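Local coordinates for protein-tyrosine-phosphatase (Shewanella sp., PDB 2Z72) that catalyses removal of phosphate from protein phosphotyrosine as a cold-active enzyme, probably using two zinc ions as in calcineurin-like phosphoesterases, at residues Q40-E45 against L50-L55; L323-G326 against R332-L335; K237-D242 against F247-N252; D78-Y83 against G148-M153; I168-T171 against P176-K179. One frame throughout, in Å; residues are numbered along the deposited sequence. Where two conformers were deposited one is given.

Contact 1 of 5, residues Q40-E45 against L50-L55; sequences QVNRPE and LPETKL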
# COMPACT_ATOMS: atom_id res chain seq x y z
N GLN A 40 2.34 -20.16 -13.28
CA GLN A 40 3.68 -19.88 -12.78
C GLN A 40 4.29 -18.84 -13.70
O GLN A 40 4.57 -19.02 -14.90
CB GLN A 40 4.55 -21.12 -12.89
CG GLN A 40 4.26 -22.23 -11.94
CD GLN A 40 4.50 -22.04 -10.47
OE1 GLN A 40 5.12 -21.06 -10.02
NE2 GLN A 40 4.03 -22.96 -9.64
N VAL A 41 4.53 -17.69 -13.13
CA VAL A 41 5.16 -16.62 -13.89
C VAL A 41 6.68 -16.76 -13.74
O VAL A 41 7.21 -16.31 -12.74
CB VAL A 41 4.68 -15.26 -13.40
CG1 VAL A 41 5.26 -14.18 -14.23
CG2 VAL A 41 3.14 -15.19 -13.37
N ASN A 42 7.25 -17.40 -14.75
CA ASN A 42 8.66 -17.74 -14.79
C ASN A 42 9.41 -16.81 -15.72
O ASN A 42 8.98 -16.55 -16.85
CB ASN A 42 8.87 -19.18 -15.29
CG ASN A 42 8.43 -20.17 -14.22
OD1 ASN A 42 8.39 -19.85 -13.03
ND2 ASN A 42 8.11 -21.34 -14.73
N ARG A 43 10.56 -16.35 -15.24
CA ARG A 43 11.35 -15.39 -16.00
C ARG A 43 12.07 -16.12 -17.09
O ARG A 43 12.59 -17.22 -16.94
CB ARG A 43 12.33 -14.77 -14.98
CG ARG A 43 13.41 -13.96 -15.44
CD ARG A 43 14.65 -13.98 -14.57
NE ARG A 43 14.49 -14.07 -13.21
CZ ARG A 43 14.82 -14.80 -12.18
NH1 ARG A 43 15.56 -15.90 -12.23
NH2 ARG A 43 14.40 -14.44 -10.97
N PRO A 44 12.18 -15.53 -18.27
CA PRO A 44 13.04 -16.13 -19.25
C PRO A 44 14.52 -16.04 -18.89
O PRO A 44 14.95 -15.38 -17.95
CB PRO A 44 12.79 -15.20 -20.41
CG PRO A 44 11.95 -14.05 -20.04
CD PRO A 44 11.56 -14.27 -18.66
N GLU A 45 15.32 -16.77 -19.69
CA GLU A 45 16.79 -16.64 -19.49
C GLU A 45 17.26 -15.25 -19.84
O GLU A 45 16.68 -14.40 -20.55
CB GLU A 45 17.42 -17.77 -20.32
CG GLU A 45 17.28 -19.18 -19.75
CD GLU A 45 17.69 -20.24 -20.75
OE1 GLU A 45 17.19 -20.09 -21.90
OE2 GLU A 45 18.45 -21.18 -20.47
N LEU A 50 14.62 -10.76 -11.98
CA LEU A 50 13.26 -10.25 -11.88
C LEU A 50 12.35 -11.26 -11.19
O LEU A 50 12.55 -12.47 -11.27
CB LEU A 50 12.71 -9.94 -13.26
CG LEU A 50 13.43 -8.84 -14.02
CD1 LEU A 50 12.85 -8.72 -15.43
CD2 LEU A 50 13.35 -7.52 -13.27
N PRO A 51 11.34 -10.74 -10.48
CA PRO A 51 10.55 -11.67 -9.65
C PRO A 51 9.69 -12.65 -10.43
O PRO A 51 9.10 -12.33 -11.45
CB PRO A 51 9.66 -10.72 -8.83
CG PRO A 51 9.57 -9.50 -9.65
CD PRO A 51 10.92 -9.37 -10.32
N GLU A 52 9.54 -13.83 -9.86
CA GLU A 52 8.74 -14.93 -10.29
C GLU A 52 7.70 -15.14 -9.20
O GLU A 52 7.99 -15.00 -8.00
CB GLU A 52 9.56 -16.19 -10.54
CG GLU A 52 10.71 -15.90 -11.51
CD GLU A 52 11.52 -17.18 -11.72
OE1 GLU A 52 11.58 -17.58 -12.93
OE2 GLU A 52 12.06 -17.76 -10.76
N THR A 53 6.49 -15.35 -9.62
CA THR A 53 5.32 -15.42 -8.77
C THR A 53 4.35 -16.46 -9.30
O THR A 53 4.22 -16.62 -10.54
CB THR A 53 4.52 -14.11 -8.72
OG1 THR A 53 5.47 -13.06 -8.50
CG2 THR A 53 3.57 -13.98 -7.52
N LYS A 54 3.74 -17.14 -8.36
CA LYS A 54 2.61 -17.96 -8.73
C LYS A 54 1.38 -17.07 -8.66
O LYS A 54 1.14 -16.44 -7.64
CB LYS A 54 2.43 -19.20 -7.85
CG LYS A 54 1.15 -19.95 -8.14
CD LYS A 54 1.38 -21.41 -8.46
CE LYS A 54 0.08 -22.20 -8.48
NZ LYS A 54 -0.08 -23.23 -7.42
N LEU A 55 0.63 -17.05 -9.75
CA LEU A 55 -0.62 -16.32 -9.73
C LEU A 55 -1.63 -16.96 -8.77
O LEU A 55 -1.70 -18.17 -8.64
CB LEU A 55 -1.23 -16.22 -11.14
CG LEU A 55 -0.34 -15.50 -12.15
CD1 LEU A 55 -1.13 -15.37 -13.45
CD2 LEU A 55 0.13 -14.14 -11.68
O HOH W 1 13.08 -19.31 -14.23
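Val41 and Thr53 face each other as an antiparallel hydrogen-bonded pair. Val41 N gives a bond of 2.8 Å to Thr53 O, while the return bond from Thr53 N to Val41 O is weak; the same Val41 O takes a CA-H...O contact from Glu52 CA. Past the strand, two side chains bond to the opposite backbone. The Glu52 chain, extended beyond CG, carries OE1 to Arg43 N at 2.8 Å, nearly straight at 167° and on the lone pair away from OE2. A water also donates to this oxygen. Arg43 bends at chi3 (-36°), which turns its guanidinium side-on to Leu50: NE at 3.2 Å and NH2 at 2.7 Å both meet Leu50 O, which lies close to the guanidinium plane. Glu52 CD stands over one face of the guanidinium, offset toward its rim, with OE2 4.1 Å from Arg43 NH2, so the charges attract without an N-H aimed at the oxygen. On the face of Val41 and Thr53, Val41 CG2 meets Leu55 CD2 at 3.6 Å; Trp25 packs on Val41, and Tyr130 on Thr53 and Leu55. On the other face Gln40 and Lys54 form a non-hydrogen-bonded pair, CA to CA 4.6 Å. The whole is a short two-stranded antiparallel beta hairpin, with Arg43 gripping Leu50 O side-on where the strands run out into the connecting loop.

Contact 2 of 5, residues L323-G326 against R332-L335; sequences LIRG and RETL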
# COMPACT_ATOMS: atom_id res chain seq x y z
N LEU A 323 1.83 0.03 21.72
CA LEU A 323 2.24 0.56 20.43
C LEU A 323 3.76 0.57 20.43
O LEU A 323 4.34 1.23 21.31
CB LEU A 323 1.71 1.98 20.18
CG LEU A 323 0.22 2.15 20.23
CD1 LEU A 323 -0.13 3.64 20.26
CD2 LEU A 323 -0.38 1.44 19.06
N ILE A 324 4.38 -0.12 19.49
CA ILE A 324 5.82 -0.32 19.47
C ILE A 324 6.40 0.16 18.16
O ILE A 324 5.90 -0.21 17.08
CB ILE A 324 6.17 -1.78 19.71
CG1 ILE A 324 5.63 -2.21 21.12
CG2 ILE A 324 7.65 -2.05 19.50
CD1 ILE A 324 5.48 -3.66 21.36
N ARG A 325 7.44 0.95 18.24
CA ARG A 325 8.25 1.37 17.11
C ARG A 325 9.28 0.28 16.82
O ARG A 325 10.08 -0.06 17.69
CB ARG A 325 8.92 2.69 17.45
CG ARG A 325 9.96 3.20 16.46
CD ARG A 325 10.52 4.51 17.01
NE ARG A 325 11.67 4.93 16.24
CZ ARG A 325 12.80 5.48 16.62
NH1 ARG A 325 13.01 5.73 17.92
NH2 ARG A 325 13.66 5.75 15.68
N GLY A 326 9.28 -0.24 15.60
CA GLY A 326 10.25 -1.22 15.14
C GLY A 326 11.23 -0.52 14.22
O GLY A 326 10.91 -0.08 13.12
N ARG A 332 13.52 -2.28 19.01
CA ARG A 332 12.16 -1.86 19.28
C ARG A 332 12.16 -0.80 20.37
O ARG A 332 12.95 -0.95 21.32
CB ARG A 332 11.33 -2.99 19.88
CG ARG A 332 11.71 -4.31 19.28
CD ARG A 332 10.93 -4.12 17.83
NE ARG A 332 9.75 -5.20 18.31
CZ ARG A 332 10.14 -6.47 18.30
NH1 ARG A 332 9.30 -7.45 18.66
NH2 ARG A 332 11.36 -6.92 17.92
N GLU A 333 11.24 0.14 20.34
CA GLU A 333 10.99 1.14 21.38
C GLU A 333 9.51 1.28 21.58
O GLU A 333 8.77 1.48 20.64
CB GLU A 333 11.60 2.48 20.93
CG GLU A 333 13.11 2.30 20.89
CD GLU A 333 13.98 3.50 20.87
OE1 GLU A 333 15.08 3.35 20.27
OE2 GLU A 333 13.54 4.52 21.46
N THR A 334 9.08 1.24 22.81
CA THR A 334 7.65 1.35 23.09
C THR A 334 7.21 2.81 22.99
O THR A 334 7.86 3.60 23.67
CB THR A 334 7.31 0.74 24.46
OG1 THR A 334 7.67 -0.65 24.35
CG2 THR A 334 5.85 0.77 24.75
N LEU A 335 6.14 3.08 22.26
CA LEU A 335 5.57 4.42 22.21
C LEU A 335 4.51 4.62 23.26
O LEU A 335 4.38 5.68 23.87
CB LEU A 335 4.95 4.74 20.85
CG LEU A 335 5.88 4.60 19.64
CD1 LEU A 335 5.17 4.89 18.35
CD2 LEU A 335 7.09 5.52 19.79
O HOH W 2 15.92 5.73 18.57
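Leu323 O accepts the backbone N of Leu335 at 2.8 Å, and the two leucines touch lightly through their CB atoms. This bond lies where the second strand turns a corner at Leu335; the pairing goes on with strand 336-337. Ile324 pairs with Thr334 without hydrogen bonds between them, their CA atoms 4.4 Å apart. Its CG2, placed anti to the backbone N (the CG1 branch at chi1 -61° takes the other position), reaches Arg332 CB at 3.8 Å and lies at the edge of the Arg332 guanidinium, near its plane; CG1 approaches Thr334 OG1. Arg325 is bound twice through its backbone: its N donates to Glu333 O at 2.8 Å and its O accepts Glu333 N at 2.9 Å, while Arg332 CA-H leans on the same oxygen. Arg325 CB lies beside Leu335 CD2. From there the side chain runs extended, alongside that of Glu333 and pointing the same way, and NH1 comes 3.8 Å from Glu333 OE2, a long salt bridge with the two flat groups turned 57° apart. A water bridges the pair, accepting from NH1 and donating to OE1. The stronger ionic partner of Arg325 is Glu314, which meets NH2. Gly326, lacking a side chain, is approached by Arg332 CD, 4.0 Å from its CA. Strand 315-319 continues the sheet on the far edge of 322-326. The arrangement is a beta hairpin near the C-terminus, its short strand segments running antiparallel at 152°, in the mixed sheet that also holds strand 72-76.

Contact 3 of 5, residues K237-D242 against F247-N252; sequences KSLKAD and FLFFGN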
# COMPACT_ATOMS: atom_id res chain seq x y z
N LYS A 237 -12.23 14.77 -15.13
CA LYS A 237 -13.42 15.63 -15.22
C LYS A 237 -14.52 15.06 -14.38
O LYS A 237 -15.19 15.77 -13.63
CB LYS A 237 -13.89 15.76 -16.67
CG LYS A 237 -15.27 16.35 -16.89
CD LYS A 237 -15.63 16.29 -18.38
CE LYS A 237 -17.02 16.94 -18.56
NZ LYS A 237 -16.86 18.43 -18.68
N SER A 238 -14.77 13.76 -14.52
CA SER A 238 -15.89 13.16 -13.76
C SER A 238 -15.62 13.21 -12.26
O SER A 238 -16.55 13.45 -11.49
CB SER A 238 -16.16 11.70 -14.16
OG SER A 238 -16.55 11.62 -15.54
N LEU A 239 -14.36 12.92 -11.88
CA LEU A 239 -14.03 12.91 -10.45
C LEU A 239 -14.24 14.29 -9.85
O LEU A 239 -14.72 14.47 -8.76
CB LEU A 239 -12.58 12.43 -10.23
CG LEU A 239 -12.29 10.98 -10.52
CD1 LEU A 239 -10.85 10.62 -10.32
CD2 LEU A 239 -13.12 10.03 -9.66
N LYS A 240 -13.83 15.32 -10.60
CA LYS A 240 -13.91 16.68 -10.16
C LYS A 240 -15.37 17.14 -10.13
O LYS A 240 -15.74 17.92 -9.25
CB LYS A 240 -13.09 17.63 -11.04
CG LYS A 240 -11.58 17.45 -10.91
CD LYS A 240 -11.05 18.13 -9.65
CE LYS A 240 -9.52 17.92 -9.54
NZ LYS A 240 -8.94 18.62 -8.36
N ALA A 241 -16.20 16.68 -11.03
CA ALA A 241 -17.55 17.21 -11.14
C ALA A 241 -18.48 16.60 -10.14
O ALA A 241 -19.49 17.24 -9.79
CB ALA A 241 -18.14 16.98 -12.53
N ASP A 242 -18.17 15.39 -9.68
CA ASP A 242 -19.03 14.74 -8.64
C ASP A 242 -18.57 15.24 -7.27
O ASP A 242 -17.40 15.02 -6.91
CB ASP A 242 -18.99 13.22 -8.79
CG ASP A 242 -19.95 12.54 -7.83
OD1 ASP A 242 -21.06 12.22 -8.21
OD2 ASP A 242 -19.61 12.40 -6.64
N PHE A 247 -14.30 15.15 -3.24
CA PHE A 247 -13.82 15.02 -1.84
C PHE A 247 -12.91 13.83 -1.67
O PHE A 247 -11.81 13.91 -1.16
CB PHE A 247 -14.99 14.88 -0.86
CG PHE A 247 -14.50 14.54 0.52
CD1 PHE A 247 -14.87 13.34 1.13
CD2 PHE A 247 -13.64 15.36 1.20
CE1 PHE A 247 -14.40 12.99 2.36
CE2 PHE A 247 -13.17 15.05 2.45
CZ PHE A 247 -13.52 13.86 3.03
N LEU A 248 -13.38 12.64 -2.06
CA LEU A 248 -12.67 11.41 -1.82
C LEU A 248 -11.31 11.36 -2.49
O LEU A 248 -10.37 10.78 -1.94
CB LEU A 248 -13.53 10.19 -2.21
CG LEU A 248 -14.73 9.90 -1.31
CD1 LEU A 248 -15.59 8.79 -1.94
CD2 LEU A 248 -14.24 9.51 0.07
N PHE A 249 -11.23 11.90 -3.71
CA PHE A 249 -10.01 11.73 -4.49
C PHE A 249 -9.03 12.86 -4.38
O PHE A 249 -7.85 12.66 -4.78
CB PHE A 249 -10.36 11.52 -5.98
CG PHE A 249 -10.72 10.08 -6.28
CD1 PHE A 249 -11.96 9.55 -6.04
CD2 PHE A 249 -9.76 9.23 -6.79
CE1 PHE A 249 -12.28 8.22 -6.31
CE2 PHE A 249 -10.09 7.92 -7.08
CZ PHE A 249 -11.32 7.41 -6.82
N PHE A 250 -9.39 14.01 -3.85
CA PHE A 250 -8.47 15.15 -3.88
C PHE A 250 -8.10 15.66 -2.53
O PHE A 250 -8.03 14.92 -1.55
CB PHE A 250 -9.06 16.17 -4.89
CG PHE A 250 -9.16 15.53 -6.27
CD1 PHE A 250 -10.43 15.42 -6.83
CD2 PHE A 250 -8.08 15.01 -6.93
CE1 PHE A 250 -10.58 14.80 -8.06
CE2 PHE A 250 -8.20 14.39 -8.19
CZ PHE A 250 -9.49 14.28 -8.71
N GLY A 251 -7.70 16.92 -2.37
CA GLY A 251 -6.83 17.38 -1.31
C GLY A 251 -7.24 17.27 0.11
O GLY A 251 -6.39 17.17 1.03
N ASN A 252 -8.57 17.27 0.36
CA ASN A 252 -9.02 17.17 1.75
C ASN A 252 -9.46 15.76 2.12
O ASN A 252 -9.97 15.52 3.24
CB ASN A 252 -10.22 18.11 1.99
CG ASN A 252 -10.39 18.49 3.47
OD1 ASN A 252 -9.49 18.72 4.27
ND2 ASN A 252 -11.64 18.57 3.92
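Lys240 turns sharply at chi2 (-79°) and then runs straight, which lays its end across the ring of Phe250; that ring is brought toward the helix by a chi1 of -60°, with CG anti to the carbonyl carbon. Lys240 CE sits over the centre of the ring, 3.6 Å from the centroid, in a CH-pi contact. NZ follows at 3.8 Å, 15° off the ring normal, a cation-pi contact over the same face. The opposite face rests on Phe249 CB. Leu239 CB meets the rim of the Phe250 ring at CE1 (3.8 Å), while its two methyls spread over one face of Phe249, CD2 standing 4.0 Å from that centroid. Tyr228 meets the Phe249 ring from another helix. The turn joining the two helices, 236-241 and 243-249, is held by Asp242, whose OD2 caps Leu245 N. An alanine in place of Phe250 would probably leave the ammonium of Lys240 without its aromatic partner and open a gap between the Lys240 chain and Phe249 CB. No hydrogen bond crosses between the segments, so cohesion rests on dispersion and on the attraction of a positive charge for a ring's pi cloud.

Contact 4 of 5, residues D78-Y83 against G148-M153; sequences DVHGQY and GNHEQM. With ZN (zinc ion), chain B; ZN (zinc ion), chain C.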
# COMPACT_ATOMS: atom_id res chain seq x y z
N ASP A 78 4.34 3.98 2.35
CA ASP A 78 5.11 4.89 1.49
C ASP A 78 6.47 4.31 1.12
O ASP A 78 7.51 4.95 1.15
CB ASP A 78 5.25 6.26 2.15
CG ASP A 78 3.90 6.97 2.25
OD1 ASP A 78 3.51 7.74 1.35
OD2 ASP A 78 3.18 6.69 3.25
N VAL A 79 6.44 3.03 0.68
CA VAL A 79 7.68 2.41 0.21
C VAL A 79 8.22 3.11 -1.06
O VAL A 79 9.42 3.16 -1.23
CB VAL A 79 7.41 0.91 0.01
CG1 VAL A 79 8.54 0.21 -0.71
CG2 VAL A 79 7.11 0.22 1.34
N HIS A 80 7.33 3.60 -1.92
CA HIS A 80 7.77 4.41 -3.08
C HIS A 80 8.88 3.73 -3.84
O HIS A 80 9.97 4.27 -4.09
CB HIS A 80 8.15 5.83 -2.61
CG HIS A 80 6.92 6.65 -2.36
ND1 HIS A 80 5.98 6.88 -3.32
CD2 HIS A 80 6.49 7.33 -1.27
CE1 HIS A 80 5.01 7.63 -2.82
NE2 HIS A 80 5.28 7.95 -1.55
N GLY A 81 8.68 2.45 -4.18
CA GLY A 81 9.58 1.73 -5.03
C GLY A 81 10.92 1.35 -4.42
O GLY A 81 11.84 1.02 -5.21
N GLN A 82 11.07 1.37 -3.13
CA GLN A 82 12.33 1.01 -2.45
C GLN A 82 12.22 -0.41 -1.88
O GLN A 82 12.00 -0.63 -0.70
CB GLN A 82 12.66 2.04 -1.40
CG GLN A 82 12.90 3.40 -1.97
CD GLN A 82 14.14 3.55 -2.82
OE1 GLN A 82 14.20 4.50 -3.66
NE2 GLN A 82 15.14 2.74 -2.65
N TYR A 83 12.36 -1.39 -2.76
CA TYR A 83 12.27 -2.79 -2.41
C TYR A 83 13.33 -3.23 -1.43
O TYR A 83 13.06 -3.90 -0.41
CB TYR A 83 12.32 -3.67 -3.66
CG TYR A 83 12.40 -5.15 -3.37
CD1 TYR A 83 13.51 -5.89 -3.61
CD2 TYR A 83 11.27 -5.79 -2.85
CE1 TYR A 83 13.58 -7.24 -3.36
CE2 TYR A 83 11.33 -7.17 -2.59
CZ TYR A 83 12.46 -7.87 -2.84
OH TYR A 83 12.45 -9.24 -2.55
N GLY A 148 -3.04 4.30 -1.77
CA GLY A 148 -2.60 5.64 -1.48
C GLY A 148 -2.83 6.57 -2.60
O GLY A 148 -3.37 6.22 -3.67
N ASN A 149 -2.41 7.84 -2.45
CA ASN A 149 -2.61 8.77 -3.54
C ASN A 149 -1.80 8.39 -4.78
O ASN A 149 -2.33 8.63 -5.88
CB ASN A 149 -2.34 10.25 -3.13
CG ASN A 149 -0.94 10.54 -2.71
OD1 ASN A 149 -0.37 9.83 -1.89
ND2 ASN A 149 -0.35 11.63 -3.16
N HIS A 150 -0.62 7.80 -4.61
CA HIS A 150 0.11 7.43 -5.84
C HIS A 150 -0.48 6.23 -6.54
O HIS A 150 -0.40 6.17 -7.78
CB HIS A 150 1.58 7.24 -5.53
CG HIS A 150 2.24 8.59 -5.30
ND1 HIS A 150 2.96 9.23 -6.28
CD2 HIS A 150 2.20 9.38 -4.21
CE1 HIS A 150 3.36 10.36 -5.78
NE2 HIS A 150 2.94 10.52 -4.53
N GLU A 151 -1.09 5.26 -5.87
CA GLU A 151 -1.85 4.24 -6.57
C GLU A 151 -2.95 4.86 -7.42
O GLU A 151 -3.17 4.48 -8.56
CB GLU A 151 -2.43 3.19 -5.63
CG GLU A 151 -1.45 2.20 -5.05
CD GLU A 151 -0.41 2.83 -4.15
OE1 GLU A 151 0.77 2.51 -4.26
OE2 GLU A 151 -0.85 3.64 -3.29
N GLN A 152 -3.69 5.81 -6.81
CA GLN A 152 -4.77 6.45 -7.53
C GLN A 152 -4.27 7.25 -8.74
O GLN A 152 -4.81 7.18 -9.84
CB GLN A 152 -5.59 7.37 -6.60
CG GLN A 152 -6.27 6.61 -5.47
CD GLN A 152 -6.88 7.52 -4.42
OE1 GLN A 152 -6.46 8.66 -4.24
NE2 GLN A 152 -7.90 6.99 -3.74
N MET A 153 -3.19 7.98 -8.52
CA MET A 153 -2.60 8.78 -9.61
C MET A 153 -2.17 7.89 -10.77
O MET A 153 -2.55 8.09 -11.91
CB MET A 153 -1.43 9.60 -9.09
CG MET A 153 -1.96 10.92 -8.53
SD MET A 153 -0.68 12.12 -8.19
CE MET A 153 0.10 11.46 -6.73
ZN ZN B . 4.04 8.82 -0.23
ZN ZN C . 0.97 9.87 -0.32
O HOH W 3 5.60 9.69 0.89
O HOH W 4 2.86 10.40 -0.17
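His80 presents the edge of its ring to the face of His150, a T-shaped stack beside the two-zinc centre of the calcineurin-like phosphoesterase fold, where the DVH and GNHE sequences are the family's metal-site motifs. CE1 of His80 approaches CD2 of His150 at 3.6 Å, centroids 4.9 Å apart and planes at 87°. The metal bonds are divided between the segments. One zinc takes Asp78 OD1 and His80 NE2, each at 2.0 Å, and two waters; the other takes Asn149 OD1 at 2.1 Å. One of those waters joins both metals, as does Asp114, and His207 and His286 complete the second site. Asn149 is turned to chi1 63°, with CG between its backbone N and carbonyl carbon, which directs OD1 at the metal. Second-shell hydrogen bonds hold the two rings: His80 ND1 pairs with Phe116 O, and His150 ND1 with Asp117 OD1. An alanine at His150 would probably leave Asp117 OD1 without this mate and the edge of the His80 ring without the ring it packs on. At the start of helix 149-156 Glu151 folds back toward the backbone. Its OE2 accepts from the backbone N of the metal ligand Asp114, and the same OE2 also takes Gly148 N at 2.7 Å, 17° out of the carboxylate plane.

Contact 5 of 5, residues I168-T171 against P176-K179; sequences IATT and PYNK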
# COMPACT_ATOMS: atom_id res chain seq x y z
N ILE A 168 11.37 2.89 -20.52
CA ILE A 168 11.75 1.73 -21.30
C ILE A 168 10.56 0.81 -21.46
O ILE A 168 10.14 0.41 -22.57
CB ILE A 168 13.00 1.00 -20.71
CG1 ILE A 168 14.25 1.87 -20.63
CG2 ILE A 168 13.27 -0.28 -21.50
CD1 ILE A 168 14.70 2.34 -22.00
N ALA A 169 9.89 0.46 -20.35
CA ALA A 169 8.74 -0.43 -20.41
C ALA A 169 7.63 0.19 -21.23
O ALA A 169 7.01 -0.51 -22.05
CB ALA A 169 8.26 -0.73 -19.00
N THR A 170 7.33 1.47 -21.05
CA THR A 170 6.22 2.05 -21.81
C THR A 170 6.51 2.10 -23.30
O THR A 170 5.62 1.92 -24.12
CB THR A 170 5.78 3.42 -21.27
OG1 THR A 170 6.90 4.31 -21.22
CG2 THR A 170 5.24 3.28 -19.87
N THR A 171 7.77 2.33 -23.66
CA THR A 171 8.15 2.32 -25.11
C THR A 171 8.07 0.91 -25.63
O THR A 171 7.44 0.65 -26.68
CB THR A 171 9.53 2.93 -25.29
OG1 THR A 171 9.48 4.32 -24.93
CG2 THR A 171 9.90 2.92 -26.79
N PRO A 176 1.05 3.52 -22.42
CA PRO A 176 1.43 4.45 -21.35
C PRO A 176 1.42 3.78 -19.99
O PRO A 176 0.84 2.70 -19.77
CB PRO A 176 0.41 5.57 -21.41
CG PRO A 176 -0.77 4.96 -22.05
CD PRO A 176 -0.26 3.91 -23.01
N TYR A 177 2.10 4.37 -18.99
CA TYR A 177 2.36 3.69 -17.75
C TYR A 177 1.08 3.30 -17.02
O TYR A 177 1.01 2.23 -16.41
CB TYR A 177 3.20 4.59 -16.85
CG TYR A 177 3.76 3.98 -15.62
CD1 TYR A 177 3.18 4.25 -14.36
CD2 TYR A 177 4.89 3.17 -15.59
CE1 TYR A 177 3.69 3.69 -13.20
CE2 TYR A 177 5.41 2.64 -14.46
CZ TYR A 177 4.80 2.91 -13.24
OH TYR A 177 5.29 2.44 -12.07
N ASN A 178 0.06 4.13 -17.08
CA ASN A 178 -1.23 3.75 -16.47
C ASN A 178 -1.78 2.48 -17.08
O ASN A 178 -2.47 1.71 -16.38
CB ASN A 178 -2.20 4.92 -16.58
CG ASN A 178 -2.42 5.43 -17.96
OD1 ASN A 178 -1.42 5.89 -18.56
ND2 ASN A 178 -3.62 5.43 -18.50
N LYS A 179 -1.55 2.24 -18.34
CA LYS A 179 -2.06 1.03 -19.01
C LYS A 179 -1.20 -0.17 -18.76
O LYS A 179 -1.53 -1.31 -19.11
CB LYS A 179 -2.26 1.34 -20.48
CG LYS A 179 -3.35 2.32 -20.73
CD LYS A 179 -4.72 1.76 -20.34
CE LYS A 179 -5.79 2.75 -20.85
NZ LYS A 179 -7.06 2.52 -20.09
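Thr170 meets Tyr177 through its methyl group. Its CB points from helix 166-172 toward the chain that follows, and there the side chain forks. With chi1 at 55°, OG1 lies between the backbone N and the carbonyl carbon, turned back to its own helix, where Tyr166 O and Asp167 O are weak hydrogen-bond partners. The other branch, CG2, stands anti to the carbonyl carbon and does the touching. It comes 3.4 Å from Tyr177 N and 3.6 Å from Tyr177 CA, lies 3.9 Å from Pro176 C, and ends 3.9 Å from Tyr177 CB. The methyl lies near the plane of the Tyr177 ring, at its edge and not over a face. That ring leads on into the protein, where it meets Tyr181 edge-to-face and touches Phe116 and Val162. In the second segment, Lys179 N bonds to Pro176 O at 2.8 Å, giving a tight turn just beyond the place where the methyl rests. No hydrogen bond links the two segments. The threonine thus works with a divided chemistry: its hydroxyl serves its own helix, and between these segments only its methyl makes contact, by van der Waals packing on the backbone at Tyr177.

How the contacts relate
Contact 4 lies nearest the middle of the chain, about 7 Å from its centre, and is ruled by metal bonds and histidine rings; the other four centres sit 21 to 22 Å out, and all five are partly buried. Contacts 1 and 2 are both antiparallel hairpins built on backbone hydrogen bonds, their centres 37 Å apart. Their arginine-glutamate pairs differ: in contact 1 glutamate bonds the arginine's backbone N, in contact 2 the side chains form a long salt bridge. Contact 3 packs two successive helices through leucine, lysine and phenylalanine side chains and touches contact 4; contact 5 sets a threonine methyl against the backbone following its helix.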